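Local coordinates for protein guanine deaminase (Escherichia coli, PDB 6OHB) that catalyses the zinc-dependent hydrolytic deamination of guanine to xanthine and ammonia, the step that opens guanine degradation in purine metabolism, at residues A[10-15]-A[51-56]; A[19-24]-A[359-364]; A[191-196]-A[202-207]; A[392-395]-A[399-402]. One frame throughout, in Å; residues are numbered along the deposited sequence.

In the fold
The four contacts are spread over an amidohydrolase built from a TIM barrel and smaller beta structure formed by both chain ends. Contact 1 belongs to the four-stranded sheet containing strand 8-12. Contact 2 starts a few residues later, at 19-24, yet reaches helix 356-363, tying the N-terminal part to the barrel domain that carries the zinc site; its centre is about 22 Å from that of contact 1. Contact 3 packs helix 182-196 on strand 203-208 within one beta-alpha-beta unit, across the chain's centre from contact 2, about 28 Å between centres. Contact 4, last in sequence, lies about 41 Å from contact 3 between centres, but about 8 Å from contact 1 between nearest atoms.

Contact 1: residues A[10-15]-A[51-56]; sequences AVRGSF and GEWENG
Arg12, on strand 8-12 of the small mixed sheet near the N-terminus, lays its flat guanidinium on the indole of Trp53, in the short, weakly bonded helix at about 53-56 just after strand 46-50 of the same sheet. The two groups are stacked almost flush, with their planes 10° apart. The fit follows from the arginine's shape: CG stands anti to the backbone N (chi1 -173°) and the chain then runs fully extended, so its length passes over the indole before the head group settles. Arg12 CD sits above the benzene half, 3.7 Å from the centroid of the Trp53 six-membered ring. Farther out, Arg12 CZ lies 3.4 Å from the centroid of the Trp53 five-membered ring and 15° off its normal, a cation-pi contact over the face of that ring. The two branches then divide the indole between them. Arg12 NH1 lies 3.4 Å from Trp53 CE2, toward CZ2 on the six-membered ring, while Arg12 NH2 stands 3.3 Å from Trp53 NE1. That last pair consists of two donors, so it is part of the stack and not a bond. Arg12 NE has its partner elsewhere, in a salt bridge with Asp37 OD1, and Trp53 also packs on Leu39 of the neighbouring strand 38-43. With NE paired to Asp37 and one face laid on the indole, the guanidinium is probably held in both tilt and position, and the pi cloud and Asp37 probably steady its positive charge and help to offset the like charge of nearby Arg70.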
loop_
_atom_site.group_PDB
_atom_site.type_symbol
_atom_site.label_atom_id
_atom_site.label_comp_id
_atom_site.label_asym_id
_atom_site.label_seq_id
_atom_site.Cartn_x
_atom_site.Cartn_y
_atom_site.Cartn_z
ATOM N N ALA A 10 -23.577 -20.286 17.939
ATOM C CA ALA A 10 -23.516 -19.042 18.698
ATOM C C ALA A 10 -22.131 -18.423 18.574
ATOM O O ALA A 10 -21.125 -19.088 18.846
ATOM C CB ALA A 10 -23.849 -19.283 20.172
ATOM N N VAL A 11 -22.082 -17.149 18.193
ATOM C CA VAL A 11 -20.836 -16.415 18.012
ATOM C C VAL A 11 -20.912 -15.145 18.850
ATOM O O VAL A 11 -21.817 -14.326 18.662
ATOM C CB VAL A 11 -20.578 -16.067 16.536
ATOM C CG1 VAL A 11 -19.367 -15.161 16.413
ATOM C CG2 VAL A 11 -20.395 -17.335 15.701
ATOM N N ARG A 12 -19.959 -14.968 19.755
ATOM C CA ARG A 12 -19.944 -13.822 20.650
ATOM C C ARG A 12 -18.786 -12.886 20.314
ATOM O O ARG A 12 -17.698 -13.339 19.939
ATOM C CB ARG A 12 -19.838 -14.289 22.103
ATOM C CG ARG A 12 -19.975 -13.173 23.102
ATOM C CD ARG A 12 -19.835 -13.671 24.523
ATOM N NE ARG A 12 -19.986 -12.568 25.461
ATOM C CZ ARG A 12 -19.997 -12.714 26.779
ATOM N NH1 ARG A 12 -19.869 -13.924 27.312
ATOM N NH2 ARG A 12 -20.140 -11.651 27.562
ATOM N N GLY A 13 -19.011 -11.586 20.456
ATOM C CA GLY A 13 -17.900 -10.657 20.319
ATOM C C GLY A 13 -18.399 -9.258 20.006
ATOM O O GLY A 13 -19.551 -8.929 20.252
ATOM N N SER A 14 -17.497 -8.452 19.460
ATOM C CA SER A 14 -17.810 -7.099 19.034
ATOM C C SER A 14 -18.188 -7.129 17.558
ATOM O O SER A 14 -17.538 -7.810 16.771
ATOM C CB SER A 14 -16.613 -6.182 19.266
ATOM O OG SER A 14 -16.649 -5.636 20.569
ATOM N N PHE A 15 -19.246 -6.411 17.188
ATOM C CA PHE A 15 -19.798 -6.467 15.840
ATOM C C PHE A 15 -19.944 -5.059 15.295
ATOM O O PHE A 15 -20.219 -4.114 16.042
ATOM C CB PHE A 15 -21.187 -7.138 15.804
ATOM C CG PHE A 15 -21.181 -8.595 16.147
ATOM C CD1 PHE A 15 -21.172 -9.015 17.471
ATOM C CD2 PHE A 15 -21.184 -9.545 15.147
ATOM C CE1 PHE A 15 -21.160 -10.360 17.779
ATOM C CE2 PHE A 15 -21.171 -10.888 15.448
ATOM C CZ PHE A 15 -21.159 -11.298 16.760
ATOM N N GLY A 51 -27.892 -9.425 18.170
ATOM C CA GLY A 51 -28.111 -8.291 19.052
ATOM C C GLY A 51 -27.195 -8.314 20.258
ATOM O O GLY A 51 -26.108 -8.887 20.217
ATOM N N GLU A 52 -27.643 -7.645 21.317
ATOM C CA GLU A 52 -26.868 -7.573 22.550
ATOM C C GLU A 52 -26.799 -8.935 23.230
ATOM O O GLU A 52 -27.783 -9.685 23.266
ATOM C CB GLU A 52 -27.480 -6.547 23.509
ATOM C CG GLU A 52 -27.432 -5.110 23.014
ATOM C CD GLU A 52 -26.156 -4.397 23.417
ATOM O OE1 GLU A 52 -25.323 -5.012 24.121
ATOM O OE2 GLU A 52 -25.992 -3.215 23.041
ATOM N N TRP A 53 -25.622 -9.243 23.778
ATOM C CA TRP A 53 -25.388 -10.523 24.439
ATOM C C TRP A 53 -26.427 -10.799 25.525
ATOM O O TRP A 53 -27.000 -11.893 25.593
ATOM C CB TRP A 53 -23.968 -10.539 25.022
ATOM C CG TRP A 53 -23.668 -11.711 25.914
ATOM C CD1 TRP A 53 -23.472 -11.677 27.262
ATOM C CD2 TRP A 53 -23.514 -13.084 25.520
ATOM N NE1 TRP A 53 -23.212 -12.940 27.734
ATOM C CE2 TRP A 53 -23.233 -13.823 26.686
ATOM C CE3 TRP A 53 -23.587 -13.761 24.296
ATOM C CZ2 TRP A 53 -23.029 -15.203 26.668
ATOM C CZ3 TRP A 53 -23.382 -15.136 24.279
ATOM C CH2 TRP A 53 -23.107 -15.840 25.459
ATOM N N GLU A 54 -26.682 -9.818 26.392
ATOM C CA GLU A 54 -27.626 -10.062 27.476
ATOM C C GLU A 54 -29.058 -10.191 26.973
ATOM O O GLU A 54 -29.882 -10.813 27.653
ATOM C CB GLU A 54 -27.531 -8.958 28.532
ATOM C CG GLU A 54 -26.150 -8.817 29.196
ATOM C CD GLU A 54 -25.792 -9.961 30.145
ATOM O OE1 GLU A 54 -26.605 -10.891 30.317
ATOM O OE2 GLU A 54 -24.690 -9.925 30.732
ATOM N N ASN A 55 -29.367 -9.646 25.790
ATOM C CA ASN A 55 -30.702 -9.768 25.209
ATOM C C ASN A 55 -30.934 -11.089 24.485
ATOM O O ASN A 55 -32.083 -11.396 24.156
ATOM C CB ASN A 55 -30.975 -8.625 24.224
ATOM C CG ASN A 55 -31.185 -7.292 24.916
ATOM O OD1 ASN A 55 -31.543 -7.240 26.089
ATOM N ND2 ASN A 55 -30.971 -6.202 24.182
ATOM N N GLY A 56 -29.896 -11.875 24.216
ATOM C CA GLY A 56 -30.097 -13.066 23.415
ATOM C C GLY A 56 -29.502 -14.339 23.974
ATOM O O GLY A 56 -29.790 -15.425 23.468
#

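Contact 2: residues A[19-24]-A[359-364]; sequences TRTIDN and AFYLAT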
loop_
_atom_site.group_PDB
_atom_site.type_symbol
_atom_site.label_atom_id
_atom_site.label_comp_id
_atom_site.label_asym_id
_atom_site.label_seq_id
_atom_site.Cartn_x
_atom_site.Cartn_y
_atom_site.Cartn_z
ATOM N N THR A 19 -26.858 -0.928 8.726
ATOM C CA THR A 19 -28.154 -1.599 8.801
ATOM C C THR A 19 -29.058 -1.340 7.603
ATOM O O THR A 19 -30.105 -1.987 7.498
ATOM C CB THR A 19 -28.887 -1.210 10.089
ATOM O OG1 THR A 19 -29.097 0.210 10.130
ATOM C CG2 THR A 19 -28.068 -1.641 11.299
ATOM N N ARG A 20 -28.688 -0.444 6.692
ATOM C CA ARG A 20 -29.512 -0.206 5.516
ATOM C C ARG A 20 -28.680 0.518 4.470
ATOM O O ARG A 20 -27.669 1.149 4.784
ATOM C CB ARG A 20 -30.765 0.610 5.851
ATOM C CG ARG A 20 -30.460 2.058 6.165
ATOM C CD ARG A 20 -31.685 2.839 6.596
ATOM N NE ARG A 20 -31.372 4.263 6.643
ATOM C CZ ARG A 20 -30.848 4.872 7.702
ATOM N NH1 ARG A 20 -30.587 4.183 8.807
ATOM N NH2 ARG A 20 -30.582 6.172 7.657
ATOM N N THR A 21 -29.119 0.413 3.218
ATOM C CA THR A 21 -28.479 1.146 2.140
ATOM C C THR A 21 -28.899 2.608 2.186
ATOM O O THR A 21 -30.019 2.946 2.571
ATOM C CB THR A 21 -28.830 0.542 0.776
ATOM O OG1 THR A 21 -30.250 0.546 0.595
ATOM C CG2 THR A 21 -28.326 -0.892 0.676
ATOM N N ILE A 22 -27.973 3.479 1.807
ATOM C CA ILE A 22 -28.227 4.917 1.780
ATOM C C ILE A 22 -27.986 5.390 0.350
ATOM O O ILE A 22 -27.638 4.581 -0.518
ATOM C CB ILE A 22 -27.336 5.647 2.803
ATOM C CG1 ILE A 22 -25.920 5.061 2.799
ATOM C CG2 ILE A 22 -27.922 5.509 4.211
ATOM C CD1 ILE A 22 -25.008 5.591 1.694
ATOM N N ASP A 23 -28.181 6.683 0.080
ATOM C CA ASP A 23 -27.777 7.240 -1.204
ATOM C C ASP A 23 -26.822 8.429 -1.083
ATOM O O ASP A 23 -26.315 8.903 -2.108
ATOM C CB ASP A 23 -29.012 7.634 -2.056
ATOM C CG ASP A 23 -30.002 8.522 -1.334
ATOM O OD1 ASP A 23 -30.028 8.520 -0.087
ATOM O OD2 ASP A 23 -30.785 9.219 -2.023
ATOM N N ASN A 24 -26.544 8.912 0.130
ATOM C CA ASN A 24 -25.494 9.885 0.337
ATOM C C ASN A 24 -24.559 9.348 1.413
ATOM O O ASN A 24 -25.030 8.835 2.441
ATOM C CB ASN A 24 -26.060 11.251 0.758
ATOM C CG ASN A 24 -25.993 12.279 -0.348
ATOM O OD1 ASN A 24 -24.922 12.787 -0.679
ATOM N ND2 ASN A 24 -27.148 12.586 -0.939
ATOM N N ALA A 359 -15.786 4.027 3.597
ATOM C CA ALA A 359 -14.947 2.912 3.167
ATOM C C ALA A 359 -15.512 1.583 3.649
ATOM O O ALA A 359 -15.628 0.620 2.876
ATOM C CB ALA A 359 -13.518 3.113 3.680
ATOM N N PHE A 360 -15.879 1.514 4.931
ATOM C CA PHE A 360 -16.478 0.292 5.459
ATOM C C PHE A 360 -17.771 -0.042 4.721
ATOM O O PHE A 360 -18.034 -1.207 4.404
ATOM C CB PHE A 360 -16.719 0.446 6.962
ATOM C CG PHE A 360 -17.381 -0.743 7.602
ATOM C CD1 PHE A 360 -16.642 -1.862 7.947
ATOM C CD2 PHE A 360 -18.740 -0.732 7.880
ATOM C CE1 PHE A 360 -17.247 -2.960 8.545
ATOM C CE2 PHE A 360 -19.353 -1.825 8.477
ATOM C CZ PHE A 360 -18.603 -2.941 8.809
ATOM N N TYR A 361 -18.577 0.976 4.414
ATOM C CA TYR A 361 -19.826 0.752 3.698
ATOM C C TYR A 361 -19.572 0.176 2.312
ATOM O O TYR A 361 -20.184 -0.825 1.919
ATOM C CB TYR A 361 -20.598 2.066 3.606
ATOM C CG TYR A 361 -21.880 1.986 2.823
ATOM C CD1 TYR A 361 -23.029 1.428 3.383
ATOM C CD2 TYR A 361 -21.953 2.482 1.529
ATOM C CE1 TYR A 361 -24.210 1.361 2.669
ATOM C CE2 TYR A 361 -23.126 2.420 0.807
ATOM C CZ TYR A 361 -24.254 1.858 1.380
ATOM O OH TYR A 361 -25.426 1.797 0.661
ATOM N N LEU A 362 -18.656 0.788 1.559
ATOM C CA LEU A 362 -18.364 0.292 0.218
ATOM C C LEU A 362 -17.780 -1.112 0.260
ATOM O O LEU A 362 -17.976 -1.891 -0.678
ATOM C CB LEU A 362 -17.409 1.246 -0.499
ATOM C CG LEU A 362 -17.987 2.612 -0.875
ATOM C CD1 LEU A 362 -16.898 3.524 -1.421
ATOM C CD2 LEU A 362 -19.108 2.453 -1.881
ATOM N N ALA A 363 -17.076 -1.458 1.345
ATOM C CA ALA A 363 -16.492 -2.792 1.441
ATOM C C ALA A 363 -17.539 -3.865 1.723
ATOM O O ALA A 363 -17.336 -5.030 1.365
ATOM C CB ALA A 363 -15.409 -2.818 2.519
ATOM N N THR A 364 -18.668 -3.505 2.338
ATOM C CA THR A 364 -19.638 -4.526 2.726
ATOM C C THR A 364 -20.983 -4.318 2.041
ATOM O O THR A 364 -21.194 -4.809 0.927
ATOM C CB THR A 364 -19.833 -4.545 4.244
ATOM O OG1 THR A 364 -20.275 -3.256 4.692
ATOM C CG2 THR A 364 -18.532 -4.900 4.946
#
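Ile22 and Tyr361 meet in two ways at once, through a backbone N-H on the phenol oxygen and through a methyl on the ring. The tyrosine leaves helix 356-363 with CG anti to its N (chi1 177°), which carries the ring straight out to the loop that holds Thr21 and Ile22. There its OH accepts the hydrogen bond from Ile22 N, long at 3.3 Å but fairly straight, with 161° at the hydrogen. The isoleucine folds back over the same ring: its CG1 branch lies between the backbone N and the carbonyl carbon (chi1 41°), and this swings Ile22 CD1 over one face, 4.2 Å from the Tyr361 ring centroid, as a CH-pi contact. Ile22 CD1 sits off-centre, 3.8 Å from Tyr361 CE2, and the two side chains run antiparallel alongside each other. The loop joins strands 14-18 and 32-35, and the helix belongs to the late, C-terminal part of the amidohydrolase barrel region; the contact therefore pins an early N-terminal hairpin connection to a helix more than 300 residues later. Ile28 of the same loop touches both Ile22 and Tyr361, and Val18 also packs on the tyrosine. A phenylalanine in place of Tyr361 would probably keep the methyl-on-ring packing but leave the N-H of Ile22 without its acceptor. Thr21 comes in near the plane of the ring, at its edge: its CA lies 3.5 Å from Tyr361 OH, and its CB is 3.6 Å from the same oxygen.

Contact 3: residues A[191-196]-A[202-207]; sequences ELIERW and LLYAIT
Tyr204 presses the face of its ring onto Ile193 inside a beta-alpha-beta unit of the TIM barrel, where helix 182-196 follows strand 164-169 and leads into strand 203-208. The tyrosine is the large bump of the strand, and the hollow that takes it is formed by two consecutive helix residues. Ile193 CG1 rides over one face, 3.7 Å from the Tyr204 ring centroid and 24° off the normal, leaning toward Tyr204 CD1; Ile193 CD1 follows it along the same rim. Leu192 closes the hollow at the other flank of the ring, where its CB comes within 3.4 Å of Tyr204 CE2. The ring reaches this seat because its CG stands anti to the backbone N (chi1 -171°), projecting from the strand toward the helix, and it crosses the isoleucine side chain at about a right angle. Two residues earlier on the strand side the roles change, since Leu202 is the smaller piece and Trp196 the broad one. The two side chains run alongside each other in one direction, with Leu202 CD1 3.6 Å from Trp196 CE3. Trp196 also stacks on Phe153 of helix 146-158, against which Leu202 packs too, so the packing continues onto that helix; the indole N-H of Trp196 is bonded to Asp150. Within the helix, Leu192 CD2 lies at the edge of the indole, in its plane, linking the two patches. At the far end of the tyrosine, its OH is hydrogen-bonded to the backbone N of Lys167, on strand 164-169.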
loop_
_atom_site.group_PDB
_atom_site.type_symbol
_atom_site.label_atom_id
_atom_site.label_comp_id
_atom_site.label_asym_id
_atom_site.label_seq_id
_atom_site.Cartn_x
_atom_site.Cartn_y
_atom_site.Cartn_z
ATOM N N GLU A 191 -24.213 -22.988 -21.863
ATOM C CA GLU A 191 -24.005 -24.219 -21.105
ATOM C C GLU A 191 -23.571 -23.918 -19.675
ATOM O O GLU A 191 -24.021 -24.576 -18.727
ATOM C CB GLU A 191 -22.974 -25.110 -21.793
ATOM C CG GLU A 191 -22.654 -26.364 -20.992
ATOM C CD GLU A 191 -21.726 -27.311 -21.722
ATOM O OE1 GLU A 191 -21.871 -27.452 -22.955
ATOM O OE2 GLU A 191 -20.852 -27.915 -21.063
ATOM N N LEU A 192 -22.701 -22.921 -19.498
ATOM C CA LEU A 192 -22.284 -22.567 -18.143
ATOM C C LEU A 192 -23.446 -21.989 -17.336
ATOM O O LEU A 192 -23.566 -22.262 -16.134
ATOM C CB LEU A 192 -21.099 -21.604 -18.198
ATOM C CG LEU A 192 -19.828 -22.292 -18.713
ATOM C CD1 LEU A 192 -18.755 -21.283 -19.079
ATOM C CD2 LEU A 192 -19.299 -23.303 -17.698
ATOM N N ILE A 193 -24.312 -21.191 -17.975
ATOM C CA ILE A 193 -25.505 -20.679 -17.296
ATOM C C ILE A 193 -26.403 -21.831 -16.868
ATOM O O ILE A 193 -26.917 -21.855 -15.742
ATOM C CB ILE A 193 -26.267 -19.689 -18.196
ATOM C CG1 ILE A 193 -25.483 -18.393 -18.367
ATOM C CG2 ILE A 193 -27.649 -19.388 -17.612
ATOM C CD1 ILE A 193 -25.935 -17.556 -19.549
ATOM N N GLU A 194 -26.606 -22.804 -17.759
ATOM C CA GLU A 194 -27.493 -23.919 -17.453
ATOM C C GLU A 194 -26.919 -24.822 -16.373
ATOM O O GLU A 194 -27.678 -25.466 -15.640
ATOM C CB GLU A 194 -27.751 -24.739 -18.716
ATOM C CD GLU A 194 -30.755 -23.880 -19.568
ATOM O OE1 GLU A 194 -30.474 -22.664 -19.513
ATOM O OE2 GLU A 194 -30.882 -24.605 -18.555
ATOM N N ARG A 195 -25.594 -24.887 -16.250
ATOM C CA ARG A 195 -25.014 -25.752 -15.230
ATOM C C ARG A 195 -24.845 -25.065 -13.882
ATOM O O ARG A 195 -25.001 -25.719 -12.842
ATOM C CB ARG A 195 -23.649 -26.277 -15.691
ATOM C CG ARG A 195 -22.965 -27.188 -14.677
ATOM C CD ARG A 195 -21.698 -27.800 -15.243
ATOM N N TRP A 196 -24.595 -23.754 -13.864
ATOM C CA TRP A 196 -24.142 -23.095 -12.648
ATOM C C TRP A 196 -25.015 -21.942 -12.187
ATOM O O TRP A 196 -24.995 -21.630 -10.995
ATOM C CB TRP A 196 -22.709 -22.560 -12.827
ATOM C CG TRP A 196 -21.660 -23.620 -13.038
ATOM C CD1 TRP A 196 -20.915 -23.816 -14.163
ATOM C CD2 TRP A 196 -21.233 -24.614 -12.096
ATOM N NE1 TRP A 196 -20.056 -24.874 -13.986
ATOM C CE2 TRP A 196 -20.231 -25.381 -12.726
ATOM C CE3 TRP A 196 -21.602 -24.931 -10.785
ATOM C CZ2 TRP A 196 -19.593 -26.447 -12.090
ATOM C CZ3 TRP A 196 -20.968 -25.988 -10.153
ATOM C CH2 TRP A 196 -19.975 -26.732 -10.808
ATOM N N LEU A 202 -24.329 -19.914 -6.196
ATOM C CA LEU A 202 -23.549 -19.453 -7.332
ATOM C C LEU A 202 -24.423 -18.660 -8.297
ATOM O O LEU A 202 -25.642 -18.850 -8.371
ATOM C CB LEU A 202 -22.915 -20.638 -8.061
ATOM C CG LEU A 202 -21.988 -21.509 -7.214
ATOM C CD1 LEU A 202 -21.483 -22.697 -8.017
ATOM C CD2 LEU A 202 -20.820 -20.686 -6.677
ATOM N N LEU A 203 -23.784 -17.751 -9.031
ATOM C CA LEU A 203 -24.461 -16.897 -9.996
ATOM C C LEU A 203 -23.552 -16.694 -11.199
ATOM O O LEU A 203 -22.324 -16.690 -11.071
ATOM C CB LEU A 203 -24.836 -15.540 -9.380
ATOM C CG LEU A 203 -25.711 -15.575 -8.123
ATOM C CD1 LEU A 203 -25.666 -14.251 -7.374
ATOM C CD2 LEU A 203 -27.143 -15.941 -8.487
ATOM N N TYR A 204 -24.160 -16.521 -12.370
ATOM C CA TYR A 204 -23.414 -16.377 -13.614
ATOM C C TYR A 204 -23.479 -14.943 -14.125
ATOM O O TYR A 204 -24.513 -14.278 -14.021
ATOM C CB TYR A 204 -23.925 -17.339 -14.695
ATOM C CG TYR A 204 -23.031 -17.357 -15.921
ATOM C CD1 TYR A 204 -23.179 -16.406 -16.931
ATOM C CD2 TYR A 204 -22.033 -18.309 -16.060
ATOM C CE1 TYR A 204 -22.359 -16.411 -18.039
ATOM C CE2 TYR A 204 -21.212 -18.320 -17.166
ATOM C CZ TYR A 204 -21.378 -17.368 -18.150
ATOM O OH TYR A 204 -20.562 -17.371 -19.254
ATOM N N ALA A 205 -22.368 -14.480 -14.696
ATOM C CA ALA A 205 -22.275 -13.162 -15.309
ATOM C C ALA A 205 -21.858 -13.309 -16.765
ATOM O O ALA A 205 -20.844 -13.948 -17.056
ATOM C CB ALA A 205 -21.277 -12.274 -14.564
ATOM N N ILE A 206 -22.648 -12.738 -17.675
ATOM C CA ILE A 206 -22.238 -12.654 -19.072
ATOM C C ILE A 206 -21.062 -11.694 -19.155
ATOM O O ILE A 206 -21.188 -10.507 -18.833
ATOM C CB ILE A 206 -23.393 -12.197 -19.968
ATOM C CG1 ILE A 206 -24.539 -13.207 -19.923
ATOM C CG2 ILE A 206 -22.901 -12.014 -21.396
ATOM C CD1 ILE A 206 -25.897 -12.559 -19.865
ATOM N N THR A 207 -19.910 -12.202 -19.584
ATOM C CA THR A 207 -18.635 -11.520 -19.385
ATOM C C THR A 207 -17.900 -11.369 -20.711
ATOM O O THR A 207 -17.025 -12.178 -21.052
ATOM C CB THR A 207 -17.778 -12.280 -18.368
ATOM O OG1 THR A 207 -18.570 -12.601 -17.218
ATOM C CG2 THR A 207 -16.611 -11.448 -17.925
#

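Contact 4: residues A[392-395]-A[399-402]; sequences EPTA and QQLR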
loop_
_atom_site.group_PDB
_atom_site.type_symbol
_atom_site.label_atom_id
_atom_site.label_comp_id
_atom_site.label_asym_id
_atom_site.label_seq_id
_atom_site.Cartn_x
_atom_site.Cartn_y
_atom_site.Cartn_z
ATOM N N GLU A 392 -8.804 -9.112 13.526
ATOM C CA GLU A 392 -7.929 -8.772 14.640
ATOM C C GLU A 392 -7.351 -7.400 14.328
ATOM O O GLU A 392 -6.340 -7.292 13.627
ATOM C CB GLU A 392 -6.821 -9.814 14.808
ATOM C CG GLU A 392 -6.112 -9.757 16.158
ATOM C CD GLU A 392 -4.999 -10.777 16.268
ATOM O OE1 GLU A 392 -4.940 -11.680 15.406
ATOM O OE2 GLU A 392 -4.180 -10.671 17.209
ATOM N N PRO A 393 -7.959 -6.315 14.812
ATOM C CA PRO A 393 -7.451 -4.977 14.474
ATOM C C PRO A 393 -6.139 -4.630 15.157
ATOM O O PRO A 393 -5.533 -3.612 14.805
ATOM C CB PRO A 393 -8.580 -4.051 14.941
ATOM C CG PRO A 393 -9.252 -4.806 16.028
ATOM C CD PRO A 393 -9.155 -6.258 15.671
ATOM N N THR A 394 -5.704 -5.422 16.132
ATOM C CA THR A 394 -4.460 -5.223 16.866
ATOM C C THR A 394 -3.417 -6.267 16.471
ATOM O O THR A 394 -2.597 -6.688 17.291
ATOM C CB THR A 394 -4.714 -5.257 18.371
ATOM O OG1 THR A 394 -5.387 -6.472 18.716
ATOM C CG2 THR A 394 -5.573 -4.065 18.804
ATOM N N ALA A 395 -3.427 -6.693 15.206
ATOM C CA ALA A 395 -2.688 -7.893 14.827
ATOM C C ALA A 395 -1.174 -7.694 14.784
ATOM O O ALA A 395 -0.438 -8.683 14.834
ATOM C CB ALA A 395 -3.177 -8.384 13.461
ATOM N N GLN A 399 -0.120 -1.749 14.830
ATOM C CA GLN A 399 -1.577 -1.685 14.828
ATOM C C GLN A 399 -2.109 -1.575 16.244
ATOM O O GLN A 399 -3.025 -0.795 16.509
ATOM C CB GLN A 399 -2.177 -2.912 14.143
ATOM C CG GLN A 399 -2.562 -2.696 12.698
ATOM C CD GLN A 399 -3.042 -3.976 12.034
ATOM O OE1 GLN A 399 -2.253 -4.885 11.774
ATOM N NE2 GLN A 399 -4.346 -4.054 11.763
ATOM N N GLN A 400 -1.549 -2.352 17.171
ATOM C CA GLN A 400 -2.001 -2.282 18.552
ATOM C C GLN A 400 -1.798 -0.881 19.114
ATOM O O GLN A 400 -2.694 -0.320 19.757
ATOM C CB GLN A 400 -1.255 -3.314 19.395
ATOM C CG GLN A 400 -1.414 -3.131 20.898
ATOM C CD GLN A 400 -2.630 -3.849 21.439
ATOM O OE1 GLN A 400 -2.780 -5.060 21.268
ATOM N NE2 GLN A 400 -3.503 -3.110 22.107
ATOM N N LEU A 401 -0.628 -0.289 18.861
ATOM C CA LEU A 401 -0.347 1.038 19.403
ATOM C C LEU A 401 -1.304 2.086 18.831
ATOM O O LEU A 401 -1.907 2.871 19.580
ATOM C CB LEU A 401 1.117 1.402 19.135
ATOM C CG LEU A 401 1.567 2.857 19.269
ATOM C CD1 LEU A 401 1.797 3.205 20.731
ATOM C CD2 LEU A 401 2.846 3.081 18.481
ATOM N N ARG A 402 -1.487 2.093 17.504
ATOM C CA ARG A 402 -2.356 3.096 16.894
ATOM C C ARG A 402 -3.826 2.853 17.228
ATOM O O ARG A 402 -4.622 3.802 17.244
ATOM C CB ARG A 402 -2.157 3.128 15.379
ATOM C CG ARG A 402 -0.740 3.474 14.947
ATOM C CD ARG A 402 -0.696 4.014 13.525
ATOM N NE ARG A 402 0.532 4.765 13.269
ATOM C CZ ARG A 402 0.728 5.537 12.205
ATOM N NH1 ARG A 402 -0.227 5.668 11.296
ATOM N NH2 ARG A 402 1.876 6.187 12.054
#
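Glu392 opens a type I beta turn that ends at Ala395, and its carbonyl O comes 4.2 Å from Gln399 NE2, on the helix that follows at once. Its carboxylate forms a salt bridge with Arg438, while on helix 397-404 Leu401 packs against Glu89 of the second subunit, so this helix forms part of the subunit interface. Pro393 is next, and its O is the nearest approach to the amide of Gln399, 3.3 Å from Gln399 NE2, but at an angle too poor for a hydrogen bond. The amide NE2 has a partner in Ser424 OG, so the carbonyl merely lies beside the glutamine chain, with Gln399 CB 3.5 Å from Pro393 O. An alanine in place of Gln399 would probably leave Ser424 OG without this amide partner and open a gap under the turn. Thr394, nearest the helix backbone, leans on Gln400: its CB is 3.5 Å from Gln400 OE1, and its CG2 is close to the same amide. Gln400 reaches it because its chain bends at chi2 (88°), while its NE2 bonds to Asp404 OD2, farther along the helix. Ala395 ends the turn, with its CB 4.0 Å from Gln399 OE1.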